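PDB 3TJT: superoxide dismutase from Clostridium difficile, which probably protects cells from oxidative damage by converting superoxide into hydrogen peroxide and molecular oxygen at a metal centre. Local coordinates for residues P162-D167 / V192-A197. Numbering follows the deposited sequence.
Sequences PIIGLD and VNWNGA. With FE (Fe (III) ion), chain B.
Ile164 and Ala197 meet at a classic beta bulge, where Ile163 and Ile164 both face Leu136, in a strand that is outermost in the chain's three-stranded antiparallel sheet and packs against the first turn of helix 194-202. The contact is a worked example of apolar packing between a bulged strand and a helix start in the C-terminal domain of an iron/manganese superoxide dismutase. Ile164 divides its branches among three neighbours. With CG1 between the backbone N and the carbonyl carbon (chi1 75°), Ile164 CG2 lies anti to that carbon and packs tightly, 3.5 Å from Ala197 CB. Ile164 CG2 also lies 4.1 Å from Val192 CG1, the two side chains crossing at about a right angle. An extended chi2 carries Ile164 CD1 to the six-membered ring of Trp194, 4.0 Å from CH2, in an oblique approach. Val192 CG1 meanwhile sits over one face of that indole, 3.6 Å above its plane and near the rim. Ile163 adds CG2, 3.6 Å from Ala197 O. Leu103 of helix 101-111 touches Ile163, Trp194 and Ala197, extending this buried apolar cluster. Farther along the strand, Asp167 binds the iron with His30, His85 and His171, its OD2 1.9 Å from the metal. The helix start is N-capped by Asn193, whose OD1 accepts from Gly196 N at 3.0 Å, with the donor above the carbonyl plane.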
ATOM      1  N   PRO A 162      12.065  14.608 -10.246  1.00 19.88           N
ATOM      2  CA  PRO A 162      12.616  13.777  -9.168  1.00 17.49           C
ATOM      3  C   PRO A 162      14.140  13.779  -9.204  1.00 16.07           C
ATOM      4  O   PRO A 162      14.730  13.596 -10.268  1.00 19.88           O
ATOM      5  CB  PRO A 162      12.100  12.367  -9.492  1.00 19.32           C
ATOM      6  CG  PRO A 162      11.068  12.532 -10.540  1.00 30.50           C
ATOM      7  CD  PRO A 162      11.361  13.812 -11.262  1.00 23.90           C
ATOM      8  N   ILE A 163      14.752  13.970  -8.042  1.00 17.88           N
ATOM      9  CA  ILE A 163      16.204  13.989  -7.902  1.00 18.50           C
ATOM     10  C   ILE A 163      16.667  12.691  -7.227  1.00 18.14           C
ATOM     11  O   ILE A 163      17.506  11.972  -7.763  1.00 17.67           O
ATOM     12  CB  ILE A 163      16.659  15.211  -7.096  1.00 18.15           C
ATOM     13  CG1 ILE A 163      16.137  16.497  -7.760  1.00 20.82           C
ATOM     14  CG2 ILE A 163      18.195  15.247  -6.974  1.00 18.67           C
ATOM     15  CD1 ILE A 163      16.518  16.628  -9.230  1.00 20.33           C
ATOM     16  N   ILE A 164      16.127  12.404  -6.043  1.00 19.03           N
ATOM     17  CA  ILE A 164      16.163  11.032  -5.519  1.00 16.54           C
ATOM     18  C   ILE A 164      14.745  10.630  -5.092  1.00 17.66           C
ATOM     19  O   ILE A 164      13.870  11.481  -4.926  1.00 16.94           O
ATOM     20  CB  ILE A 164      17.151  10.844  -4.332  1.00 19.43           C
ATOM     21  CG1 ILE A 164      16.602  11.453  -3.038  1.00 19.31           C
ATOM     22  CG2 ILE A 164      18.557  11.378  -4.687  1.00 17.63           C
ATOM     23  CD1 ILE A 164      17.452  11.154  -1.795  1.00 20.40           C
ATOM     24  N   GLY A 165      14.511   9.338  -4.923  1.00 16.55           N
ATOM     25  CA  GLY A 165      13.199   8.880  -4.495  1.00 16.77           C
ATOM     26  C   GLY A 165      13.314   7.518  -3.847  1.00 18.40           C
ATOM     27  O   GLY A 165      14.169   6.731  -4.246  1.00 17.12           O
ATOM     28  N   LEU A 166      12.457   7.253  -2.860  1.00 17.61           N
ATOM     29  CA  LEU A 166      12.484   6.001  -2.097  1.00 16.38           C
ATOM     30  C   LEU A 166      11.118   5.327  -2.129  1.00 17.84           C
ATOM     31  O   LEU A 166      10.098   5.927  -1.764  1.00 18.64           O
ATOM     32  CB  LEU A 166      12.889   6.274  -0.644  1.00 14.45           C
ATOM     33  CG  LEU A 166      12.853   5.083   0.331  1.00 14.89           C
ATOM     34  CD1 LEU A 166      13.745   3.937  -0.153  1.00 16.63           C
ATOM     35  CD2 LEU A 166      13.242   5.545   1.737  1.00 15.74           C
ATOM     36  N   ASP A 167      11.117   4.078  -2.569  1.00 14.36           N
ATOM     37  CA  ASP A 167       9.928   3.230  -2.610  1.00 16.76           C
ATOM     38  C   ASP A 167       9.604   2.762  -1.195  1.00 17.28           C
ATOM     39  O   ASP A 167      10.411   2.077  -0.570  1.00 16.16           O
ATOM     40  CB  ASP A 167      10.229   2.034  -3.520  1.00 15.47           C
ATOM     41  CG  ASP A 167       9.017   1.178  -3.819  1.00 16.33           C
ATOM     42  OD1 ASP A 167       7.935   1.402  -3.226  1.00 16.21           O
ATOM     43  OD2 ASP A 167       9.135   0.265  -4.671  1.00 16.74           O
ATOM     44  N   VAL A 192      22.206   5.254  -1.709  1.00 17.32           N
ATOM     45  CA  VAL A 192      21.812   6.341  -2.614  1.00 17.99           C
ATOM     46  C   VAL A 192      22.965   6.694  -3.551  1.00 18.90           C
ATOM     47  O   VAL A 192      24.105   6.870  -3.106  1.00 19.62           O
ATOM     48  CB  VAL A 192      21.380   7.600  -1.849  1.00 19.22           C
ATOM     49  CG1 VAL A 192      21.151   8.768  -2.831  1.00 20.98           C
ATOM     50  CG2 VAL A 192      20.122   7.332  -1.039  1.00 20.32           C
ATOM     51  N   ASN A 193      22.673   6.782  -4.846  1.00 17.81           N
ATOM     52  CA  ASN A 193      23.672   7.164  -5.842  1.00 17.76           C
ATOM     53  C   ASN A 193      23.673   8.681  -6.039  1.00 21.27           C
ATOM     54  O   ASN A 193      22.921   9.217  -6.855  1.00 18.20           O
ATOM     55  CB  ASN A 193      23.408   6.451  -7.176  1.00 18.58           C
ATOM     56  CG  ASN A 193      24.458   6.778  -8.239  1.00 22.25           C
ATOM     57  OD1 ASN A 193      25.334   7.613  -8.027  1.00 21.87           O
ATOM     58  ND2 ASN A 193      24.359   6.126  -9.388  1.00 25.94           N
ATOM     59  N   TRP A 194      24.523   9.366  -5.286  1.00 19.09           N
ATOM     60  CA  TRP A 194      24.556  10.826  -5.320  1.00 19.75           C
ATOM     61  C   TRP A 194      25.071  11.374  -6.646  1.00 21.53           C
ATOM     62  O   TRP A 194      24.718  12.489  -7.033  1.00 20.88           O
ATOM     63  CB  TRP A 194      25.330  11.397  -4.123  1.00 19.75           C
ATOM     64  CG  TRP A 194      24.532  11.262  -2.870  1.00 20.56           C
ATOM     65  CD1 TRP A 194      24.753  10.397  -1.836  1.00 19.99           C
ATOM     66  CD2 TRP A 194      23.329  11.974  -2.551  1.00 20.59           C
ATOM     67  NE1 TRP A 194      23.766  10.541  -0.881  1.00 20.90           N
ATOM     68  CE2 TRP A 194      22.886  11.508  -1.296  1.00 19.14           C
ATOM     69  CE3 TRP A 194      22.594  12.972  -3.202  1.00 21.47           C
ATOM     70  CZ2 TRP A 194      21.730  11.999  -0.678  1.00 21.30           C
ATOM     71  CZ3 TRP A 194      21.451  13.465  -2.588  1.00 22.09           C
ATOM     72  CH2 TRP A 194      21.031  12.978  -1.337  1.00 20.17           C
ATOM     73  N   ASN A 195      25.897  10.602  -7.346  1.00 20.25           N
ATOM     74  CA  ASN A 195      26.335  11.021  -8.679  1.00 21.76           C
ATOM     75  C   ASN A 195      25.179  10.998  -9.675  1.00 21.80           C
ATOM     76  O   ASN A 195      25.045  11.897 -10.508  1.00 22.40           O
ATOM     77  CB  ASN A 195      27.498  10.161  -9.176  1.00 22.40           C
ATOM     78  CG  ASN A 195      28.703  10.235  -8.250  1.00 20.61           C
ATOM     79  OD1 ASN A 195      28.886  11.218  -7.534  1.00 25.25           O
ATOM     80  ND2 ASN A 195      29.519   9.186  -8.248  1.00 23.34           N
ATOM     81  N   GLY A 196      24.338   9.975  -9.571  1.00 21.54           N
ATOM     82  CA  GLY A 196      23.138   9.900 -10.389  1.00 21.29           C
ATOM     83  C   GLY A 196      22.183  11.028 -10.028  1.00 19.61           C
ATOM     84  O   GLY A 196      21.577  11.649 -10.910  1.00 20.87           O
ATOM     85  N   ALA A 197      22.054  11.301  -8.733  1.00 18.44           N
ATOM     86  CA  ALA A 197      21.218  12.400  -8.267  1.00 19.96           C
ATOM     87  C   ALA A 197      21.701  13.728  -8.856  1.00 23.64           C
ATOM     88  O   ALA A 197      20.897  14.558  -9.290  1.00 20.44           O
ATOM     89  CB  ALA A 197      21.207  12.466  -6.753  1.00 20.31           C
TER
HETATM   90 FE    FE B   1       8.237  -1.070  -5.709  1.00 25.18          FE
HETATM   91  O   HOH W   1       6.509   0.336  -5.583  1.00 16.43           O